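Local atomic coordinates of D-galactonate dehydratase family member SEN1436 (Salmonella enterica subsp. enterica serovar Enteritidis, PDB entry 3TW9), a protein that catalyses the magnesium-dependent dehydration of D-gluconate to 2-dehydro-3-deoxy-D-gluconate, with low activity in vitro. Residues 57-62 against 409-414; 173-178 against 242-247; 321-326 against 348-353. One frame throughout, in Å; residues are numbered along the deposited sequence.

Contact 1. Residues 57-62 against 409-414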
loop_
_atom_site.group_PDB
_atom_site.type_symbol
_atom_site.label_atom_id
_atom_site.label_comp_id
_atom_site.label_asym_id
_atom_site.label_seq_id
_atom_site.Cartn_x
_atom_site.Cartn_y
_atom_site.Cartn_z
ATOM N N GLY C 57 25.817 -19.151 -1.003
ATOM C CA GLY C 57 25.591 -18.423 -2.251
ATOM C C GLY C 57 24.451 -17.425 -2.187
ATOM O O GLY C 57 24.355 -16.538 -3.047
ATOM N N LEU C 58 23.589 -17.561 -1.176
ATOM C CA LEU C 58 22.414 -16.683 -1.032
ATOM C C LEU C 58 22.657 -15.491 -0.104
ATOM O O LEU C 58 22.901 -15.639 1.102
ATOM C CB LEU C 58 21.177 -17.460 -0.582
ATOM C CG LEU C 58 19.896 -16.648 -0.312
ATOM C CD1 LEU C 58 19.327 -15.960 -1.564
ATOM C CD2 LEU C 58 18.888 -17.564 0.323
ATOM N N TYR C 59 22.606 -14.309 -0.696
ATOM C CA TYR C 59 22.806 -13.061 0.027
ATOM C C TYR C 59 21.987 -11.994 -0.659
ATOM O O TYR C 59 21.533 -12.192 -1.785
ATOM C CB TYR C 59 24.276 -12.635 0.034
ATOM C CG TYR C 59 24.915 -12.541 -1.331
ATOM C CD1 TYR C 59 24.743 -11.414 -2.154
ATOM C CD2 TYR C 59 25.732 -13.581 -1.792
ATOM C CE1 TYR C 59 25.356 -11.342 -3.411
ATOM C CE2 TYR C 59 26.342 -13.517 -3.036
ATOM C CZ TYR C 59 26.161 -12.406 -3.832
ATOM O OH TYR C 59 26.777 -12.377 -5.050
ATOM N N GLY C 60 21.829 -10.859 0.014
ATOM C CA GLY C 60 21.011 -9.770 -0.510
ATOM C C GLY C 60 21.804 -8.480 -0.375
ATOM O O GLY C 60 22.645 -8.346 0.534
ATOM N N LEU C 61 21.543 -7.543 -1.282
ATOM C CA LEU C 61 22.182 -6.243 -1.272
ATOM C C LEU C 61 21.141 -5.139 -1.147
ATOM O O LEU C 61 20.065 -5.215 -1.767
ATOM C CB LEU C 61 23.002 -5.980 -2.533
ATOM C CG LEU C 61 24.094 -7.004 -2.812
ATOM C CD1 LEU C 61 24.686 -6.664 -4.168
ATOM C CD2 LEU C 61 25.126 -6.964 -1.688
ATOM N N GLY C 62 21.506 -4.103 -0.391
ATOM C CA GLY C 62 20.633 -2.962 -0.189
ATOM C C GLY C 62 21.404 -1.659 -0.198
ATOM O O GLY C 62 22.585 -1.630 0.112
ATOM N N GLY C 409 18.406 -7.947 -9.231
ATOM C CA GLY C 409 19.200 -8.153 -10.471
ATOM C C GLY C 409 20.542 -7.429 -10.510
ATOM O O GLY C 409 21.067 -7.078 -11.577
ATOM N N ILE C 410 21.106 -7.193 -9.336
ATOM C CA ILE C 410 22.318 -6.396 -9.220
ATOM C C ILE C 410 23.266 -7.158 -8.319
ATOM O O ILE C 410 22.828 -7.908 -7.447
ATOM C CB ILE C 410 21.993 -4.971 -8.612
ATOM C CG1 ILE C 410 23.161 -3.985 -8.761
ATOM C CG2 ILE C 410 21.509 -5.079 -7.146
ATOM C CD1 ILE C 410 23.399 -3.567 -10.143
ATOM N N ASP C 411 24.564 -6.993 -8.543
ATOM C CA ASP C 411 25.522 -7.555 -7.617
ATOM C C ASP C 411 26.582 -6.514 -7.309
ATOM O O ASP C 411 26.551 -5.418 -7.857
ATOM C CB ASP C 411 26.117 -8.868 -8.150
ATOM C CG ASP C 411 26.391 -9.885 -7.030
ATOM O OD1 ASP C 411 26.687 -9.479 -5.885
ATOM O OD2 ASP C 411 26.323 -11.100 -7.299
ATOM N N ILE C 412 27.485 -6.845 -6.388
ATOM C CA ILE C 412 28.645 -6.031 -6.110
ATOM C C ILE C 412 29.905 -6.913 -6.090
ATOM O O ILE C 412 29.884 -8.030 -5.574
ATOM C CB ILE C 412 28.499 -5.218 -4.791
ATOM C CG1 ILE C 412 29.638 -4.197 -4.665
ATOM C CG2 ILE C 412 28.348 -6.143 -3.564
ATOM C CD1 ILE C 412 29.472 -3.176 -3.516
ATOM N N ASP C 413 30.970 -6.412 -6.709
ATOM C CA ASP C 413 32.274 -7.062 -6.638
ATOM C C ASP C 413 33.056 -6.363 -5.539
ATOM O O ASP C 413 33.535 -5.233 -5.719
ATOM C CB ASP C 413 33.004 -6.930 -7.986
ATOM C CG ASP C 413 34.258 -7.811 -8.072
ATOM O OD1 ASP C 413 35.027 -7.890 -7.096
ATOM O OD2 ASP C 413 34.477 -8.426 -9.132
ATOM N N GLU C 414 33.190 -7.045 -4.407
ATOM C CA GLU C 414 33.836 -6.478 -3.224
ATOM C C GLU C 414 35.307 -6.124 -3.424
ATOM O O GLU C 414 35.769 -5.107 -2.909
ATOM C CB GLU C 414 33.664 -7.438 -2.068
ATOM C CG GLU C 414 32.215 -7.584 -1.649
ATOM C CD GLU C 414 32.080 -8.321 -0.359
ATOM O OE1 GLU C 414 32.730 -7.914 0.629
ATOM O OE2 GLU C 414 31.330 -9.315 -0.338
#
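Tyr59 and Leu61, on the last strand of the N-terminal antiparallel sheet, meet Asp411 and Ile412 of an irregular loop near the end of the chain in a small side-chain contact with one hydrogen bond and an apolar patch beside it. Tyr59 and Leu61 alternate along strand 59-63 with Gly60, and both put CB toward the loop. The bond runs from Tyr59 OH to Asp411 OD2, 2.6 Å long, and uses the syn lone pair of that oxygen. Ring and carboxylate are twisted by 48° against each other, and Asp411 OD1 sits at the ring edge, 3.4 Å from Tyr59 CE1. With CG between its backbone N and carbonyl carbon (chi1 54°), the tyrosine ring is directed across the gap to the aspartate. OD1 is occupied as well: Ile412 N donates to Asp411 OD1 over 2.8 Å on the anti side of the carboxylate. Engaging both oxygens should restrict rotation of the group. Leu61 reaches in with its branched end. Its CD1 lies 3.7 Å from Ile412 CG2 and also rests against the backbone, 3.6 Å from Ile412 N, while CD2 lies 3.8 Å from Ile412 CG2. The tyrosine ring also makes cation-pi contacts with Lys50 and Lys129, placing positive charge near the Tyr59-Asp411 pair. The return of C-terminal residues to the N-terminal capping domain is a feature of the enolase superfamily; here the Tyr59-Asp411 bond and the Leu61-Ile412 packing join the two. Ile412 also packs on Ile37 of strand 31-39, Ile410 leans on Val358 and Cys361 of helix 357-369, and Asp413 caps the start of helix 414-417; strand 59-63 in turn pairs with strand 46-53 and bonds to Asp125 and Lys129 of helix 110-131.

Contact 2. Residues 173-178 against 242-247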
loop_
_atom_site.group_PDB
_atom_site.type_symbol
_atom_site.label_atom_id
_atom_site.label_comp_id
_atom_site.label_asym_id
_atom_site.label_seq_id
_atom_site.Cartn_x
_atom_site.Cartn_y
_atom_site.Cartn_z
ATOM N N TYR C 173 16.037 11.154 -24.941
ATOM C CA TYR C 173 15.310 11.669 -23.760
ATOM C C TYR C 173 14.107 12.480 -24.207
ATOM O O TYR C 173 14.203 13.354 -25.097
ATOM C CB TYR C 173 16.237 12.483 -22.863
ATOM C CG TYR C 173 17.146 11.620 -22.026
ATOM C CD1 TYR C 173 16.694 11.077 -20.819
ATOM C CD2 TYR C 173 18.459 11.322 -22.442
ATOM C CE1 TYR C 173 17.533 10.288 -20.021
ATOM C CE2 TYR C 173 19.296 10.527 -21.656
ATOM C CZ TYR C 173 18.826 10.010 -20.452
ATOM O OH TYR C 173 19.639 9.222 -19.680
ATOM N N GLN C 174 12.963 12.178 -23.595
ATOM C CA GLN C 174 11.701 12.832 -23.917
ATOM C C GLN C 174 11.255 13.749 -22.779
ATOM O O GLN C 174 10.199 14.370 -22.852
ATOM C CB GLN C 174 10.646 11.778 -24.233
ATOM C CG GLN C 174 11.029 10.990 -25.479
ATOM C CD GLN C 174 9.902 10.145 -26.001
ATOM O OE1 GLN C 174 9.191 10.560 -26.919
ATOM N NE2 GLN C 174 9.688 8.993 -25.391
ATOM N N TYR C 175 12.102 13.820 -21.756
ATOM C CA TYR C 175 11.852 14.608 -20.547
ATOM C C TYR C 175 13.215 15.104 -20.073
ATOM O O TYR C 175 14.142 14.310 -19.948
ATOM C CB TYR C 175 11.272 13.744 -19.419
ATOM C CG TYR C 175 10.034 12.916 -19.692
ATOM C CD1 TYR C 175 8.792 13.271 -19.136
ATOM C CD2 TYR C 175 10.119 11.727 -20.421
ATOM C CE1 TYR C 175 7.652 12.480 -19.380
ATOM C CE2 TYR C 175 9.024 10.945 -20.663
ATOM C CZ TYR C 175 7.797 11.316 -20.145
ATOM O OH TYR C 175 6.744 10.483 -20.405
ATOM N N VAL C 176 13.347 16.398 -19.786
ATOM C CA VAL C 176 14.640 16.964 -19.336
ATOM C C VAL C 176 14.465 17.975 -18.227
ATOM O O VAL C 176 13.533 18.753 -18.262
ATOM C CB VAL C 176 15.418 17.712 -20.477
ATOM C CG1 VAL C 176 16.088 16.710 -21.420
ATOM C CG2 VAL C 176 14.495 18.634 -21.257
ATOM N N ARG C 177 15.394 17.973 -17.276
ATOM C CA ARG C 177 15.454 19.043 -16.287
ATOM C C ARG C 177 16.217 20.207 -16.868
ATOM O O ARG C 177 17.313 20.007 -17.395
ATOM C CB ARG C 177 16.183 18.574 -15.047
ATOM C CG ARG C 177 16.132 19.630 -13.916
ATOM C CD ARG C 177 16.844 19.142 -12.681
ATOM N NE ARG C 177 18.257 19.509 -12.712
ATOM C CZ ARG C 177 19.036 19.574 -11.639
ATOM N NH1 ARG C 177 18.536 19.278 -10.439
ATOM N NH2 ARG C 177 20.312 19.929 -11.768
ATOM N N CYS C 178 15.641 21.405 -16.748
ATOM C CA CYS C 178 16.212 22.638 -17.294
ATOM C C CYS C 178 16.391 23.644 -16.186
ATOM O O CYS C 178 15.421 24.017 -15.513
ATOM C CB CYS C 178 15.289 23.248 -18.347
ATOM S SG CYS C 178 14.803 22.079 -19.620
ATOM N N GLY C 242 6.462 19.762 -27.379
ATOM C CA GLY C 242 6.494 18.305 -27.357
ATOM C C GLY C 242 7.415 17.756 -26.275
ATOM O O GLY C 242 7.059 16.797 -25.584
ATOM N N ILE C 243 8.584 18.381 -26.123
ATOM C CA ILE C 243 9.561 18.017 -25.085
ATOM C C ILE C 243 8.996 18.345 -23.692
ATOM O O ILE C 243 8.411 19.396 -23.492
ATOM C CB ILE C 243 10.939 18.713 -25.325
ATOM C CG1 ILE C 243 11.986 18.307 -24.276
ATOM C CG2 ILE C 243 10.809 20.237 -25.426
ATOM C CD1 ILE C 243 12.354 16.833 -24.325
ATOM N N GLU C 244 9.154 17.414 -22.759
ATOM C CA GLU C 244 8.742 17.649 -21.376
ATOM C C GLU C 244 9.873 18.298 -20.572
ATOM O O GLU C 244 11.026 17.836 -20.608
ATOM C CB GLU C 244 8.280 16.351 -20.703
ATOM C CG GLU C 244 7.061 15.666 -21.327
ATOM C CD GLU C 244 5.733 16.409 -21.123
ATOM O OE1 GLU C 244 5.631 17.289 -20.245
ATOM O OE2 GLU C 244 4.781 16.114 -21.866
ATOM N N PHE C 245 9.527 19.368 -19.853
ATOM C CA PHE C 245 10.472 20.147 -19.043
ATOM C C PHE C 245 10.190 20.003 -17.561
ATOM O O PHE C 245 9.032 20.059 -17.138
ATOM C CB PHE C 245 10.356 21.640 -19.353
ATOM C CG PHE C 245 10.903 22.054 -20.691
ATOM C CD1 PHE C 245 11.841 21.264 -21.365
ATOM C CD2 PHE C 245 10.528 23.274 -21.243
ATOM C CE1 PHE C 245 12.358 21.670 -22.588
ATOM C CE2 PHE C 245 11.042 23.689 -22.483
ATOM C CZ PHE C 245 11.967 22.870 -23.142
ATOM N N ILE C 246 11.257 19.778 -16.807
ATOM C CA ILE C 246 11.234 19.832 -15.343
ATOM C C ILE C 246 12.115 20.975 -14.858
ATOM O O ILE C 246 13.181 21.226 -15.405
ATOM C CB ILE C 246 11.686 18.474 -14.764
ATOM C CG1 ILE C 246 10.514 17.501 -14.873
ATOM C CG2 ILE C 246 12.235 18.589 -13.299
ATOM C CD1 ILE C 246 10.903 16.139 -14.816
ATOM N N HIS C 247 11.653 21.696 -13.841
ATOM C CA HIS C 247 12.482 22.711 -13.227
ATOM C C HIS C 247 12.483 22.499 -11.732
ATOM O O HIS C 247 11.422 22.344 -11.132
ATOM C CB HIS C 247 12.003 24.139 -13.549
ATOM C CG HIS C 247 12.887 25.190 -12.950
ATOM N ND1 HIS C 247 14.159 25.432 -13.422
ATOM C CD2 HIS C 247 12.730 25.981 -11.861
ATOM C CE1 HIS C 247 14.728 26.376 -12.690
ATOM N NE2 HIS C 247 13.886 26.720 -11.729
HETATM O O HOH W 1 8.182 14.574 -24.773
#
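Val176 and Glu244 begin a run of parallel-strand bonds: Val176 N donates to Glu244 O (2.9 Å), and Val176 O accepts from Ile246 N (2.9 Å). The next link is Cys178 N to Ile246 O, 2.8 Å and nearly linear at 169°. At the start of the strands Gln174 O accepts from Glu244 N at a longer 3.2 Å and receives a second hydrogen from a water, which also donates to Gly242 O, 2.6 Å away. At the other end a side chain takes over from the backbone. His247 CG lies anti to its N (chi1 -178°), which lets ND1 donate to Cys178 O over 2.8 Å, with the oxygen in the ring plane and the bond almost straight (175°). His247 NE2 is bonded to Tyr224 OH, leaving both ring nitrogens engaged. Strands 175-177 and 244-248 are neighbours in the parallel barrel of the enolase superfamily, joined through helix 221-239 in a beta-alpha-beta crossover. Val176 and Phe245 lie side by side on the helix-covered face, Val176 CG2 at the ring edge, with Cys178 SG in oblique sulfur-aromatic contact with the same ring. On the opposite face Tyr175 CD1 lies 3.5 Å from Glu244 CB. The end of Arg177 leads away from residues 242-247; NH2 makes a salt bridge with Asp154, and NH1 a long, weak ion pair with the magnesium ligand Asp248 at the end of strand 244-248.

Contact 3. Residues 321-326 against 348-353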
loop_
_atom_site.group_PDB
_atom_site.type_symbol
_atom_site.label_atom_id
_atom_site.label_comp_id
_atom_site.label_asym_id
_atom_site.label_seq_id
_atom_site.Cartn_x
_atom_site.Cartn_y
_atom_site.Cartn_z
ATOM N N ARG C 321 8.771 12.622 -4.414
ATOM C CA ARG C 321 10.177 12.637 -4.862
ATOM C C ARG C 321 11.131 11.981 -3.891
ATOM O O ARG C 321 12.324 12.223 -3.977
ATOM C CB ARG C 321 10.624 14.099 -5.076
ATOM C CG ARG C 321 9.946 14.850 -6.263
ATOM C CD ARG C 321 10.641 14.494 -7.576
ATOM N NE ARG C 321 12.026 14.965 -7.601
ATOM C CZ ARG C 321 13.093 14.308 -8.091
ATOM N NH1 ARG C 321 13.009 13.066 -8.579
ATOM N NH2 ARG C 321 14.276 14.926 -8.076
ATOM N N CYS C 322 10.637 11.163 -2.962
ATOM C CA CYS C 322 11.526 10.682 -1.878
ATOM C C CYS C 322 12.702 9.891 -2.418
ATOM O O CYS C 322 12.627 9.233 -3.474
ATOM C CB CYS C 322 10.769 9.845 -0.848
ATOM S SG CYS C 322 9.427 10.804 -0.081
ATOM N N HIS C 323 13.793 10.041 -1.700
ATOM C CA HIS C 323 14.978 9.226 -1.867
ATOM C C HIS C 323 14.675 7.937 -1.109
ATOM O O HIS C 323 14.574 7.950 0.121
ATOM C CB HIS C 323 16.193 10.033 -1.301
ATOM C CG HIS C 323 17.531 9.476 -1.679
ATOM N ND1 HIS C 323 18.351 10.100 -2.592
ATOM C CD2 HIS C 323 18.210 8.386 -1.249
ATOM C CE1 HIS C 323 19.475 9.414 -2.716
ATOM N NE2 HIS C 323 19.416 8.366 -1.916
ATOM N N VAL C 324 14.498 6.828 -1.843
ATOM C CA VAL C 324 13.958 5.575 -1.276
ATOM C C VAL C 324 14.690 5.069 -0.025
ATOM O O VAL C 324 14.033 4.683 1.003
ATOM C CB VAL C 324 13.835 4.457 -2.351
ATOM C CG1 VAL C 324 13.454 3.121 -1.712
ATOM C CG2 VAL C 324 12.782 4.866 -3.392
ATOM N N SER C 325 16.026 5.089 -0.086
ATOM C CA SER C 325 16.789 4.636 1.076
ATOM C C SER C 325 16.608 5.558 2.284
ATOM O O SER C 325 16.677 5.104 3.427
ATOM C CB SER C 325 18.272 4.458 0.773
ATOM O OG SER C 325 18.880 5.706 0.458
ATOM N N THR C 326 16.348 6.830 2.006
ATOM C CA THR C 326 16.254 7.876 3.027
ATOM C C THR C 326 14.850 7.904 3.730
ATOM O O THR C 326 14.685 8.564 4.738
ATOM C CB THR C 326 16.757 9.228 2.425
ATOM O OG1 THR C 326 18.085 9.016 1.894
ATOM C CG2 THR C 326 16.848 10.324 3.468
ATOM N N ALA C 348 8.015 9.752 -8.248
ATOM C CA ALA C 348 9.176 10.315 -8.957
ATOM C C ALA C 348 10.376 10.147 -8.048
ATOM O O ALA C 348 11.012 11.123 -7.636
ATOM C CB ALA C 348 8.945 11.768 -9.363
ATOM N N TRP C 349 10.726 8.890 -7.806
ATOM C CA TRP C 349 11.806 8.615 -6.816
ATOM C C TRP C 349 13.082 9.351 -7.169
ATOM O O TRP C 349 13.422 9.502 -8.356
ATOM C CB TRP C 349 12.105 7.142 -6.751
ATOM C CG TRP C 349 10.906 6.285 -6.493
ATOM C CD1 TRP C 349 10.475 5.240 -7.270
ATOM C CD2 TRP C 349 9.982 6.370 -5.377
ATOM N NE1 TRP C 349 9.350 4.674 -6.711
ATOM C CE2 TRP C 349 9.024 5.341 -5.557
ATOM C CE3 TRP C 349 9.873 7.217 -4.252
ATOM C CZ2 TRP C 349 7.966 5.117 -4.649
ATOM C CZ3 TRP C 349 8.800 7.013 -3.351
ATOM C CH2 TRP C 349 7.874 5.954 -3.553
ATOM N N HIS C 350 13.783 9.814 -6.136
ATOM C CA HIS C 350 15.005 10.564 -6.321
ATOM C C HIS C 350 16.051 9.705 -7.035
ATOM O O HIS C 350 16.274 8.567 -6.645
ATOM C CB HIS C 350 15.528 11.039 -4.974
ATOM C CG HIS C 350 16.505 12.166 -5.073
ATOM N ND1 HIS C 350 17.509 12.348 -4.146
ATOM C CD2 HIS C 350 16.660 13.142 -6.001
ATOM C CE1 HIS C 350 18.229 13.402 -4.490
ATOM N NE2 HIS C 350 17.724 13.914 -5.598
ATOM N N GLY C 351 16.635 10.268 -8.097
ATOM C CA GLY C 351 17.649 9.557 -8.901
ATOM C C GLY C 351 18.876 10.399 -9.217
ATOM O O GLY C 351 19.172 10.682 -10.397
ATOM N N PRO C 352 19.622 10.805 -8.171
ATOM C CA PRO C 352 20.774 11.672 -8.373
ATOM C C PRO C 352 22.038 10.822 -8.589
ATOM O O PRO C 352 21.923 9.634 -8.916
ATOM C CB PRO C 352 20.838 12.399 -7.031
ATOM C CG PRO C 352 20.492 11.310 -6.041
ATOM C CD PRO C 352 19.456 10.464 -6.738
ATOM N N GLY C 353 23.225 11.400 -8.451
ATOM C CA GLY C 353 24.445 10.565 -8.451
ATOM C C GLY C 353 24.673 9.866 -7.121
ATOM O O GLY C 353 25.281 8.770 -7.054
HETATM O O HOH W 2 15.635 6.964 -4.424
#
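Ala348 O is approached twice by Arg321: NH1 donates to it over 2.9 Å, from above the carbonyl plane, and Arg321 CA makes a CA-H...O contact with it at 3.3 Å. Bends at chi2 and chi3 (-82° and -65°) fold the arginine back so that its CD also touches Ala348 CB. NH2 is thereby presented to salt bridges with the magnesium ligand Glu274 and with Glu377, probably fixing the guanidinium. Cys322 O accepts from His350 N at 3.0 Å. Beyond it, His323 ND1 and His350 ND1 share a hydrogen bond of 2.9 Å, rim to rim, with ring planes at 63°; Pro352 CD lies over the centre of the His350 ring. Arg321 and His350 are assigned to the substrate site, and a glycerol lies beside His350 in this crystal. Pro352 is at a position that, as in relatives, probably influences activity and substrate specificity. A water bridges Val324 N and His350 O. Val324 CG2 sits over one face of the Trp349 indole, 3.7 Å from CD2. These loops follow the adjacent barrel strands 319-320 and 346-347; Trp349 packs between helices 330-342 and 357-369, while Val324 also touches Met121 of helix 110-131.

Along the chain, contact 1 spans the other two: residues 57-62 come first, contact 2 closes before contact 3 opens, and 409-414 come last. Contacts 2 and 3 belong to the same barrel domain, their centres about 18 Å apart; contact 2 pairs two strands, whereas contact 3 joins loops that follow two others and hold residues assigned to the substrate site. Contact 1 lies about 21 Å from contact 3 and 34 Å from contact 2, centre to centre, in the capping region. Helices 110-131 and 357-369 each touch both contacts 1 and 3. The late segment thus returns to the N-terminal sheet after the chain has passed through the barrel strands, joining the chain's late part to the capping domain.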